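Local coordinates for galectin (Xenopus laevis, PDB 3WUD), which binds beta-galactosides such as lactose, as a proto-type galectin close to but distinct from galectin-1, at residues 44-49 and 109-114; 31-36 and 88-93; 13-18 and 117-122. All coordinates share one frame; numbering follows the deposited sequence. Where two conformers were deposited one is given.

How the contacts relate
Contacts 1 and 2 lie in the buried interior, where side chains of two antiparallel sheets meet face against face, and both are held by apolar packing, contact 1 with one bridging water besides. Contact 3, about 17 Å from contact 2 and 13 Å from contact 1 between centres, is partly buried and joined mainly by backbone hydrogen bonds within one sheet. Segments 31-36 and 44-49 sit on neighbouring strands of the sheet that carries the galactose site: Asn36 OD1 bonds to His47 ND1, and Phe33 O to Asn49 ND2. Strand 120-126 of contact 3 belongs to that sheet too. Segments 88-93 and 109-114, on strands 86-95 and 108-112, supply the facing sheet.

Contact 1: residues 44-49 and 109-114; sequences YVIHFN and FNFPIR. With GAL (beta-D-galactopyranose), chain B.
Ile46 and Phe111 form the close-packed middle of this contact. The Ile46 chain runs over one face of the Phe111 ring: CG1 stands 4.0 Å from ring atom CD2, and CD1 reaches the foot of the ring, 4.0 Å from Phe111 CB. Phe111 places its CG anti to the backbone N (chi1 -172°), which carries the ring across toward the 44-49 segment until its CE2 edge comes 3.4 Å from Val45 O, near the ring plane. Farther along, Phe48 and Phe109 meet rim to rim, each ring touching the other near its own plane, with Phe48 CE1 3.7 Å from Phe109 CZ. Cys63 packs against Phe48, Phe109 and Phe111, and Val101 against Ile46 and Phe48, so the hydrophobic layer continues on into neighbouring strands.

This is the interior of the galectin beta-sandwich. Strand 43-51 lies in the six-stranded sheet and strand 108-112 at the margin of the five-stranded one, and side chains rather than backbone bonds join them. Val45 and Ile46 both face Leu37 in a classic beta bulge, at the point where the chain turns a corner before strand 46-49.

Toward the 112-114 end the contact stays close but its outer side meets solvent. Val45 CG1 touches Ile113 CG1 at 3.6 Å, but Pro112, Ile113 and Arg114 are partly exposed, and a water spans the two segments, donating to Val45 O at 2.7 Å and to Pro112 O at 2.9 Å. On the sugar side of the sheet, His47 NE2 hydrogen-bonds galactose O4 at 2.7 Å with an angle of 149°, either partner being a possible donor. Asn36 OD1 bonds to His47 ND1, which should fix the rotation of the imidazole, while Trp71 meets its ring with the planes about 50° apart.

Contact 2: residues 31-36 and 88-93; sequences KSFAIN and TSICFE
Ile35 reaches across to both Ile90 and Phe92, and its two branches divide the work. From CB, which points toward the 88-93 strand, CG2 leaves anti to the backbone N while CG1 lies beside that nitrogen (chi1 -61°). CG2 ends at the Phe92 ring, 3.9 Å from CZ and 4.1 Å from CE2, approaching obliquely. The longer branch passes through CG1 to CD1, whose methyl touches two partners at roughly a right angle: it is 3.9 Å from Ile90 CD1 and 4.1 Å from Phe92 CZ.

The segments run nearly alongside each other, their directions 30° apart, yet the CA atoms of Ile35 and Ile90 are 9.7 Å apart. That spacing, too wide for backbone pairing, identifies two stacked sheets: strand 34-37 of the sugar-binding sheet faces strand 86-95 of the other in the galectin beta-sandwich.

Phe33 extends the contact more loosely. Its CE1 edge comes 4.4 Å from Ile90 CD1, near the ring plane, and its CZ lies at the same distance from Thr88 CG2. Phe82 meets the Phe33 ring edge-to-face, and Phe48 does likewise with Phe92, so each aromatic is also held by another ring. Beyond this layer, Asn36 turns its CB away from strand 86-95 and bonds through ND2 to Ser124 OG, while Cys91, although modelled in two conformers, forms a disulfide with Cys19 on strand 19-26.

Contact 3: residues 13-18 and 117-122; sequences SLKQGH and LDTITF
Leu14 and Ile120 are joined by two backbone hydrogen bonds, the main tie between the segments. Leu14 N donates to Ile120 O at 2.8 Å, almost straight at 175°, and Ile120 N returns a bond to Leu14 O at 2.9 Å, more bent at 147°. The reciprocal pattern makes this an antiparallel hydrogen-bonded pair. Ile120 O also receives a CA-H...O contact from Ser13 CA at 3.4 Å, so that carbonyl is approached from two neighbouring residues.

Apolar contact follows from the pairing. The two side chains project to one face of the sheet, where Leu14 CB and Ile120 CB stand 3.9 Å apart; Tyr94 packs on Ile120 there. Lys15 and Thr119 lie side by side and point the same way, but touch lightly.

Water and polar links take over where the strands separate. One water accepts from Gln16 N at 2.8 Å and donates to Asp118 O at 3.2 Å, bridging the two segments beyond the last direct bond. Asp118 O is also bonded to the Tyr94 hydroxyl, giving this carbonyl two partners.

Local backbone bonding then turns the chain: His18 N donates to Lys15 O at 3.2 Å, closing a type II beta turn in which Gly17 takes a positive phi of 86°. Gly17 and His18 are backbone-bonded to Tyr94, and the turn carries the chain from strand 12-14, paired here with strand 120-126, toward strand 19-26 of the opposing sheet. By this antiparallel bridge and type II turn the N-terminal part of the galectin beta-sandwich passes from one sheet to the other.

Contact 1: residues 44-49 and 109-114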
loop_
_atom_site.group_PDB
_atom_site.type_symbol
_atom_site.label_atom_id
_atom_site.label_comp_id
_atom_site.label_asym_id
_atom_site.label_seq_id
_atom_site.Cartn_x
_atom_site.Cartn_y
_atom_site.Cartn_z
ATOM N N TYR A 44 -12.764 0.459 -12.073
ATOM C CA TYR A 44 -13.025 0.504 -10.632
ATOM C C TYR A 44 -14.281 -0.297 -10.423
ATOM O O TYR A 44 -15.383 0.058 -10.857
ATOM C CB TYR A 44 -13.211 1.923 -10.089
ATOM C CG TYR A 44 -12.170 2.955 -10.392
ATOM C CD1 TYR A 44 -10.802 2.681 -10.615
ATOM C CD2 TYR A 44 -12.527 4.305 -10.372
ATOM C CE1 TYR A 44 -9.862 3.698 -10.850
ATOM C CE2 TYR A 44 -11.590 5.333 -10.597
ATOM C CZ TYR A 44 -10.282 5.036 -10.819
ATOM O OH TYR A 44 -9.457 6.107 -11.044
ATOM N N VAL A 45 -14.125 -1.400 -9.685
ATOM C CA VAL A 45 -15.249 -2.095 -9.120
ATOM C C VAL A 45 -16.022 -1.212 -8.123
ATOM O O VAL A 45 -17.224 -1.238 -8.096
ATOM C CB VAL A 45 -14.807 -3.445 -8.449
ATOM C CG1 VAL A 45 -16.034 -4.186 -8.021
ATOM C CG2 VAL A 45 -14.043 -4.343 -9.449
ATOM N N ILE A 46 -15.308 -0.453 -7.308
ATOM C CA ILE A 46 -15.909 0.651 -6.470
ATOM C C ILE A 46 -15.048 1.929 -6.488
ATOM O O ILE A 46 -13.842 1.932 -6.360
ATOM C CB ILE A 46 -16.280 0.207 -5.019
ATOM C CG1 ILE A 46 -17.130 1.291 -4.313
ATOM C CG2 ILE A 46 -15.032 -0.095 -4.246
ATOM C CD1 ILE A 46 -17.712 0.779 -2.986
ATOM N N HIS A 47 -15.762 3.061 -6.633
ATOM C CA HIS A 47 -15.307 4.389 -6.391
ATOM C C HIS A 47 -16.145 4.804 -5.209
ATOM O O HIS A 47 -17.385 4.898 -5.329
ATOM C CB HIS A 47 -15.558 5.286 -7.611
ATOM C CG HIS A 47 -15.397 6.766 -7.357
ATOM N ND1 HIS A 47 -14.174 7.383 -7.247
ATOM C CD2 HIS A 47 -16.323 7.739 -7.285
ATOM C CE1 HIS A 47 -14.361 8.697 -7.131
ATOM N NE2 HIS A 47 -15.655 8.924 -7.207
ATOM N N PHE A 48 -15.489 4.968 -4.072
ATOM C CA PHE A 48 -16.069 5.247 -2.774
ATOM C C PHE A 48 -15.722 6.685 -2.419
ATOM O O PHE A 48 -14.552 7.020 -2.232
ATOM C CB PHE A 48 -15.449 4.300 -1.749
ATOM C CG PHE A 48 -15.880 4.549 -0.348
ATOM C CD1 PHE A 48 -17.084 4.028 0.113
ATOM C CD2 PHE A 48 -15.089 5.288 0.525
ATOM C CE1 PHE A 48 -17.491 4.231 1.419
ATOM C CE2 PHE A 48 -15.494 5.532 1.848
ATOM C CZ PHE A 48 -16.722 5.015 2.266
ATOM N N ASN A 49 -16.697 7.586 -2.507
ATOM C CA ASN A 49 -16.460 9.014 -2.463
ATOM C C ASN A 49 -17.328 9.840 -1.415
ATOM O O ASN A 49 -18.361 10.387 -1.777
ATOM C CB ASN A 49 -16.730 9.553 -3.880
ATOM C CG ASN A 49 -16.371 11.027 -4.081
ATOM O OD1 ASN A 49 -16.982 11.666 -4.925
ATOM N ND2 ASN A 49 -15.392 11.547 -3.372
ATOM N N PHE A 109 -22.679 -1.125 4.191
ATOM C CA PHE A 109 -23.604 -1.188 3.069
ATOM C C PHE A 109 -22.940 -1.960 1.967
ATOM O O PHE A 109 -21.735 -2.183 2.013
ATOM C CB PHE A 109 -24.030 0.229 2.642
ATOM C CG PHE A 109 -22.903 1.075 2.049
ATOM C CD1 PHE A 109 -22.593 1.027 0.673
ATOM C CD2 PHE A 109 -22.176 1.945 2.862
ATOM C CE1 PHE A 109 -21.553 1.832 0.163
ATOM C CE2 PHE A 109 -21.184 2.778 2.325
ATOM C CZ PHE A 109 -20.845 2.684 0.988
ATOM N N ASN A 110 -23.727 -2.469 1.032
ATOM C CA ASN A 110 -23.190 -3.266 -0.051
ATOM C C ASN A 110 -23.279 -2.468 -1.308
ATOM O O ASN A 110 -24.226 -1.720 -1.513
ATOM C CB ASN A 110 -23.981 -4.559 -0.275
ATOM C CG ASN A 110 -23.977 -5.454 0.939
ATOM O OD1 ASN A 110 -22.970 -5.606 1.598
ATOM N ND2 ASN A 110 -25.125 -6.003 1.247
ATOM N N PHE A 111 -22.379 -2.770 -2.201
ATOM C CA PHE A 111 -22.289 -2.178 -3.526
ATOM C C PHE A 111 -22.132 -3.282 -4.563
ATOM O O PHE A 111 -21.254 -4.092 -4.463
ATOM C CB PHE A 111 -21.108 -1.168 -3.609
ATOM C CG PHE A 111 -21.085 -0.372 -4.897
ATOM C CD1 PHE A 111 -21.940 0.710 -5.091
ATOM C CD2 PHE A 111 -20.177 -0.695 -5.905
ATOM C CE1 PHE A 111 -21.922 1.419 -6.278
ATOM C CE2 PHE A 111 -20.187 -0.007 -7.129
ATOM C CZ PHE A 111 -21.056 1.059 -7.296
ATOM N N PRO A 112 -22.975 -3.291 -5.583
ATOM C CA PRO A 112 -22.929 -4.392 -6.499
ATOM C C PRO A 112 -21.680 -4.433 -7.375
ATOM O O PRO A 112 -21.117 -3.409 -7.755
ATOM C CB PRO A 112 -24.190 -4.178 -7.324
ATOM C CG PRO A 112 -24.423 -2.742 -7.326
ATOM C CD PRO A 112 -23.968 -2.285 -5.977
ATOM N N ILE A 113 -21.242 -5.640 -7.737
ATOM C CA ILE A 113 -20.111 -5.802 -8.643
ATOM C C ILE A 113 -20.711 -6.086 -10.028
ATOM O O ILE A 113 -21.459 -7.067 -10.177
ATOM C CB ILE A 113 -19.160 -6.964 -8.281
ATOM C CG1 ILE A 113 -18.365 -6.732 -6.980
ATOM C CG2 ILE A 113 -18.169 -7.144 -9.415
ATOM C CD1 ILE A 113 -17.593 -7.969 -6.538
ATOM N N ARG A 114 -20.331 -5.240 -10.982
ATOM C CA ARG A 114 -21.025 -4.979 -12.241
ATOM C C ARG A 114 -20.187 -5.400 -13.422
ATOM O O ARG A 114 -20.512 -5.112 -14.606
ATOM C CB ARG A 114 -21.188 -3.442 -12.354
ATOM C CG ARG A 114 -22.139 -2.879 -11.305
ATOM C CD ARG A 114 -22.143 -1.343 -11.320
ATOM N NE ARG A 114 -23.307 -0.852 -10.652
ATOM C CZ ARG A 114 -23.484 0.438 -10.292
ATOM N NH1 ARG A 114 -22.561 1.353 -10.543
ATOM N NH2 ARG A 114 -24.609 0.788 -9.728
HETATM C C1 GAL B . -18.777 12.909 -10.464
HETATM C C2 GAL B . -17.392 13.301 -9.970
HETATM C C3 GAL B . -16.361 12.178 -10.078
HETATM C C4 GAL B . -16.968 10.904 -9.475
HETATM C C5 GAL B . -18.355 10.653 -10.085
HETATM C C6 GAL B . -19.079 9.430 -9.568
HETATM O O2 GAL B . -16.900 14.386 -10.745
HETATM O O3 GAL B . -15.143 12.598 -9.489
HETATM O O4 GAL B . -17.090 11.045 -8.053
HETATM O O5 GAL B . -19.269 11.732 -9.854
HETATM O O6 GAL B . -20.345 9.219 -10.161
HETATM O O HOH W 1 -19.030 -2.607 -9.554
#

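Contact 2: residues 31-36 and 88-93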
loop_
_atom_site.group_PDB
_atom_site.type_symbol
_atom_site.label_atom_id
_atom_site.label_comp_id
_atom_site.label_asym_id
_atom_site.label_seq_id
_atom_site.Cartn_x
_atom_site.Cartn_y
_atom_site.Cartn_z
ATOM N N LYS A 31 -12.955 18.792 0.957
ATOM C CA LYS A 31 -14.312 18.885 0.412
ATOM C C LYS A 31 -14.843 17.509 0.105
ATOM O O LYS A 31 -16.049 17.328 0.151
ATOM C CB LYS A 31 -14.337 19.739 -0.828
ATOM C CG LYS A 31 -14.149 21.220 -0.518
ATOM C CD LYS A 31 -13.346 21.779 -1.667
ATOM C CE LYS A 31 -14.250 22.476 -2.651
ATOM N NZ LYS A 31 -14.397 23.926 -2.232
ATOM N N SER A 32 -13.942 16.546 -0.201
ATOM C CA SER A 32 -14.306 15.129 -0.431
ATOM C C SER A 32 -12.995 14.284 -0.439
ATOM O O SER A 32 -11.882 14.851 -0.473
ATOM C CB SER A 32 -15.025 14.945 -1.791
ATOM O OG SER A 32 -14.170 15.304 -2.818
ATOM N N PHE A 33 -13.108 13.010 -0.377
ATOM C CA PHE A 33 -11.956 12.131 -0.657
ATOM C C PHE A 33 -12.508 10.857 -1.370
ATOM O O PHE A 33 -13.726 10.605 -1.345
ATOM C CB PHE A 33 -11.183 11.785 0.636
ATOM C CG PHE A 33 -11.944 10.942 1.642
ATOM C CD1 PHE A 33 -11.769 9.556 1.681
ATOM C CD2 PHE A 33 -12.760 11.522 2.617
ATOM C CE1 PHE A 33 -12.442 8.779 2.589
ATOM C CE2 PHE A 33 -13.421 10.749 3.561
ATOM C CZ PHE A 33 -13.261 9.381 3.545
ATOM N N ALA A 34 -11.637 10.095 -2.056
ATOM C CA ALA A 34 -12.149 8.935 -2.795
ATOM C C ALA A 34 -11.151 7.824 -2.593
ATOM O O ALA A 34 -9.927 8.081 -2.564
ATOM C CB ALA A 34 -12.332 9.256 -4.287
ATOM N N ILE A 35 -11.683 6.607 -2.441
ATOM C CA ILE A 35 -10.877 5.397 -2.484
ATOM C C ILE A 35 -11.494 4.507 -3.597
ATOM O O ILE A 35 -12.707 4.258 -3.634
ATOM C CB ILE A 35 -10.988 4.646 -1.161
ATOM C CG1 ILE A 35 -10.476 5.503 -0.002
ATOM C CG2 ILE A 35 -10.293 3.254 -1.266
ATOM C CD1 ILE A 35 -11.105 5.098 1.272
ATOM N N ASN A 36 -10.642 4.152 -4.539
ATOM C CA ASN A 36 -10.983 3.303 -5.649
ATOM C C ASN A 36 -10.380 1.901 -5.555
ATOM O O ASN A 36 -9.213 1.799 -5.287
ATOM C CB ASN A 36 -10.420 3.982 -6.855
ATOM C CG ASN A 36 -11.004 5.357 -7.073
ATOM O OD1 ASN A 36 -12.227 5.531 -7.050
ATOM N ND2 ASN A 36 -10.148 6.317 -7.287
ATOM N N THR A 88 -9.798 8.142 9.782
ATOM C CA THR A 88 -10.894 7.245 9.535
ATOM C C THR A 88 -10.336 5.898 9.095
ATOM O O THR A 88 -9.229 5.852 8.662
ATOM C CB THR A 88 -11.885 7.804 8.512
ATOM O OG1 THR A 88 -13.051 6.954 8.518
ATOM C CG2 THR A 88 -11.224 7.891 7.108
ATOM N N SER A 89 -11.107 4.827 9.268
ATOM C CA SER A 89 -10.756 3.477 8.812
ATOM C C SER A 89 -11.976 2.876 8.139
ATOM O O SER A 89 -13.114 3.022 8.625
ATOM C CB SER A 89 -10.253 2.608 9.986
ATOM O OG SER A 89 -11.303 2.357 10.862
ATOM N N ILE A 90 -11.799 2.266 6.966
ATOM C CA ILE A 90 -12.896 1.636 6.232
ATOM C C ILE A 90 -12.426 0.240 5.792
ATOM O O ILE A 90 -11.220 0.134 5.384
ATOM C CB ILE A 90 -13.269 2.503 4.990
ATOM C CG1 ILE A 90 -13.609 3.955 5.408
ATOM C CG2 ILE A 90 -14.386 1.864 4.164
ATOM C CD1 ILE A 90 -12.700 4.981 4.795
ATOM N N CYS A 91 -13.313 -0.783 5.827
ATOM C CA CYS A 91 -12.974 -2.166 5.299
ATOM C C CYS A 91 -13.836 -2.424 4.079
ATOM O O CYS A 91 -15.052 -2.202 4.063
ATOM C CB CYS A 91 -13.082 -3.407 6.279
ATOM S SG CYS A 91 -11.686 -4.576 5.975
ATOM N N PHE A 92 -13.203 -2.902 3.047
ATOM C CA PHE A 92 -13.891 -3.345 1.826
ATOM C C PHE A 92 -13.812 -4.854 1.745
ATOM O O PHE A 92 -12.725 -5.344 1.631
ATOM C CB PHE A 92 -13.240 -2.680 0.622
ATOM C CG PHE A 92 -13.242 -1.167 0.696
ATOM C CD1 PHE A 92 -14.219 -0.428 0.044
ATOM C CD2 PHE A 92 -12.199 -0.522 1.336
ATOM C CE1 PHE A 92 -14.182 0.963 0.101
ATOM C CE2 PHE A 92 -12.169 0.832 1.405
ATOM C CZ PHE A 92 -13.176 1.576 0.782
ATOM N N GLU A 93 -14.945 -5.561 1.872
ATOM C CA GLU A 93 -14.982 -7.013 1.872
ATOM C C GLU A 93 -15.463 -7.437 0.504
ATOM O O GLU A 93 -16.494 -6.931 0.027
ATOM C CB GLU A 93 -15.935 -7.536 2.945
ATOM C CG GLU A 93 -16.176 -9.030 2.850
ATOM C CD GLU A 93 -17.177 -9.535 3.880
ATOM O OE1 GLU A 93 -17.191 -8.971 4.981
ATOM O OE2 GLU A 93 -17.915 -10.515 3.569
#

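Contact 3: residues 13-18 and 117-122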
loop_
_atom_site.group_PDB
_atom_site.type_symbol
_atom_site.label_atom_id
_atom_site.label_comp_id
_atom_site.label_asym_id
_atom_site.label_seq_id
_atom_site.Cartn_x
_atom_site.Cartn_y
_atom_site.Cartn_z
ATOM N N SER A 13 -3.215 -8.835 -4.313
ATOM C CA SER A 13 -4.437 -9.608 -4.640
ATOM C C SER A 13 -5.380 -9.748 -3.480
ATOM O O SER A 13 -5.090 -10.416 -2.474
ATOM C CB SER A 13 -4.177 -10.983 -5.312
ATOM O OG SER A 13 -3.021 -11.577 -4.844
ATOM N N LEU A 14 -6.523 -9.086 -3.603
ATOM C CA LEU A 14 -7.612 -9.253 -2.701
ATOM C C LEU A 14 -8.571 -10.251 -3.293
ATOM O O LEU A 14 -9.187 -9.992 -4.334
ATOM C CB LEU A 14 -8.352 -7.920 -2.441
ATOM C CG LEU A 14 -9.515 -7.847 -1.476
ATOM C CD1 LEU A 14 -9.011 -8.210 -0.067
ATOM C CD2 LEU A 14 -10.174 -6.458 -1.467
ATOM N N LYS A 15 -8.730 -11.401 -2.623
ATOM C CA LYS A 15 -9.555 -12.528 -3.168
ATOM C C LYS A 15 -10.929 -12.563 -2.537
ATOM O O LYS A 15 -11.138 -11.984 -1.503
ATOM C CB LYS A 15 -8.833 -13.897 -2.945
ATOM C CG LYS A 15 -7.588 -14.062 -3.814
ATOM C CD LYS A 15 -6.858 -15.389 -3.599
ATOM C CE LYS A 15 -5.836 -15.311 -2.475
ATOM N NZ LYS A 15 -6.343 -14.904 -1.123
ATOM N N GLN A 16 -11.877 -13.273 -3.131
ATOM C CA GLN A 16 -13.184 -13.399 -2.490
ATOM C C GLN A 16 -13.137 -13.915 -1.095
ATOM O O GLN A 16 -12.368 -14.833 -0.767
ATOM C CB GLN A 16 -14.102 -14.326 -3.249
ATOM C CG GLN A 16 -14.777 -13.674 -4.385
ATOM C CD GLN A 16 -15.721 -14.657 -5.003
ATOM O OE1 GLN A 16 -16.521 -15.307 -4.311
ATOM N NE2 GLN A 16 -15.583 -14.830 -6.284
ATOM N N GLY A 17 -13.988 -13.337 -0.275
ATOM C CA GLY A 17 -14.082 -13.664 1.132
ATOM C C GLY A 17 -13.137 -12.916 2.038
ATOM O O GLY A 17 -13.201 -13.119 3.235
ATOM N N HIS A 18 -12.280 -12.042 1.475
ATOM C CA HIS A 18 -11.330 -11.240 2.242
ATOM C C HIS A 18 -11.660 -9.762 2.195
ATOM O O HIS A 18 -12.454 -9.345 1.352
ATOM C CB HIS A 18 -9.924 -11.479 1.680
ATOM C CG HIS A 18 -9.498 -12.907 1.807
ATOM N ND1 HIS A 18 -8.767 -13.364 2.883
ATOM C CD2 HIS A 18 -9.818 -14.004 1.077
ATOM C CE1 HIS A 18 -8.592 -14.671 2.772
ATOM N NE2 HIS A 18 -9.223 -15.085 1.684
ATOM N N LEU A 117 -14.640 -10.058 -12.772
ATOM C CA LEU A 117 -13.646 -9.911 -11.726
ATOM C C LEU A 117 -13.223 -11.263 -11.153
ATOM O O LEU A 117 -14.069 -12.038 -10.691
ATOM C CB LEU A 117 -14.233 -9.001 -10.594
ATOM C CG LEU A 117 -13.360 -8.623 -9.428
ATOM C CD1 LEU A 117 -12.205 -7.722 -9.854
ATOM C CD2 LEU A 117 -14.135 -7.942 -8.315
ATOM N N ASP A 118 -11.910 -11.502 -11.130
ATOM C CA ASP A 118 -11.312 -12.693 -10.502
ATOM C C ASP A 118 -10.836 -12.222 -9.098
ATOM O O ASP A 118 -11.399 -12.606 -8.081
ATOM C CB ASP A 118 -10.161 -13.199 -11.439
ATOM C CG ASP A 118 -9.348 -14.387 -10.879
ATOM O OD1 ASP A 118 -9.951 -15.406 -10.490
ATOM O OD2 ASP A 118 -8.085 -14.316 -10.909
ATOM N N THR A 119 -9.742 -11.462 -9.097
ATOM C CA THR A 119 -9.152 -10.825 -7.907
ATOM C C THR A 119 -9.162 -9.291 -8.052
ATOM O O THR A 119 -9.024 -8.782 -9.189
ATOM C CB THR A 119 -7.687 -11.258 -7.851
ATOM O OG1 THR A 119 -7.658 -12.685 -7.956
ATOM C CG2 THR A 119 -7.098 -10.944 -6.584
ATOM N N ILE A 120 -9.304 -8.600 -6.925
ATOM C CA ILE A 120 -8.980 -7.174 -6.859
ATOM C C ILE A 120 -7.481 -6.974 -6.741
ATOM O O ILE A 120 -6.834 -7.435 -5.782
ATOM C CB ILE A 120 -9.778 -6.457 -5.776
ATOM C CG1 ILE A 120 -11.261 -6.469 -6.200
ATOM C CG2 ILE A 120 -9.234 -5.026 -5.542
ATOM C CD1 ILE A 120 -12.254 -6.181 -5.129
ATOM N N THR A 121 -6.959 -6.214 -7.702
ATOM C CA THR A 121 -5.531 -5.976 -7.797
ATOM C C THR A 121 -5.105 -4.500 -7.828
ATOM O O THR A 121 -3.939 -4.231 -7.965
ATOM C CB THR A 121 -4.960 -6.681 -9.048
ATOM O OG1 THR A 121 -5.549 -6.080 -10.224
ATOM C CG2 THR A 121 -5.246 -8.171 -8.921
ATOM N N PHE A 122 -6.048 -3.583 -7.725
ATOM C CA PHE A 122 -5.756 -2.186 -7.860
ATOM C C PHE A 122 -6.491 -1.340 -6.815
ATOM O O PHE A 122 -7.662 -1.555 -6.583
ATOM C CB PHE A 122 -6.147 -1.686 -9.261
ATOM C CG PHE A 122 -5.869 -0.196 -9.499
ATOM C CD1 PHE A 122 -6.847 0.742 -9.279
ATOM C CD2 PHE A 122 -4.648 0.211 -9.987
ATOM C CE1 PHE A 122 -6.641 2.080 -9.548
ATOM C CE2 PHE A 122 -4.416 1.567 -10.273
ATOM C CZ PHE A 122 -5.394 2.492 -9.983
HETATM O O HOH W 2 -11.103 -14.493 -5.482
#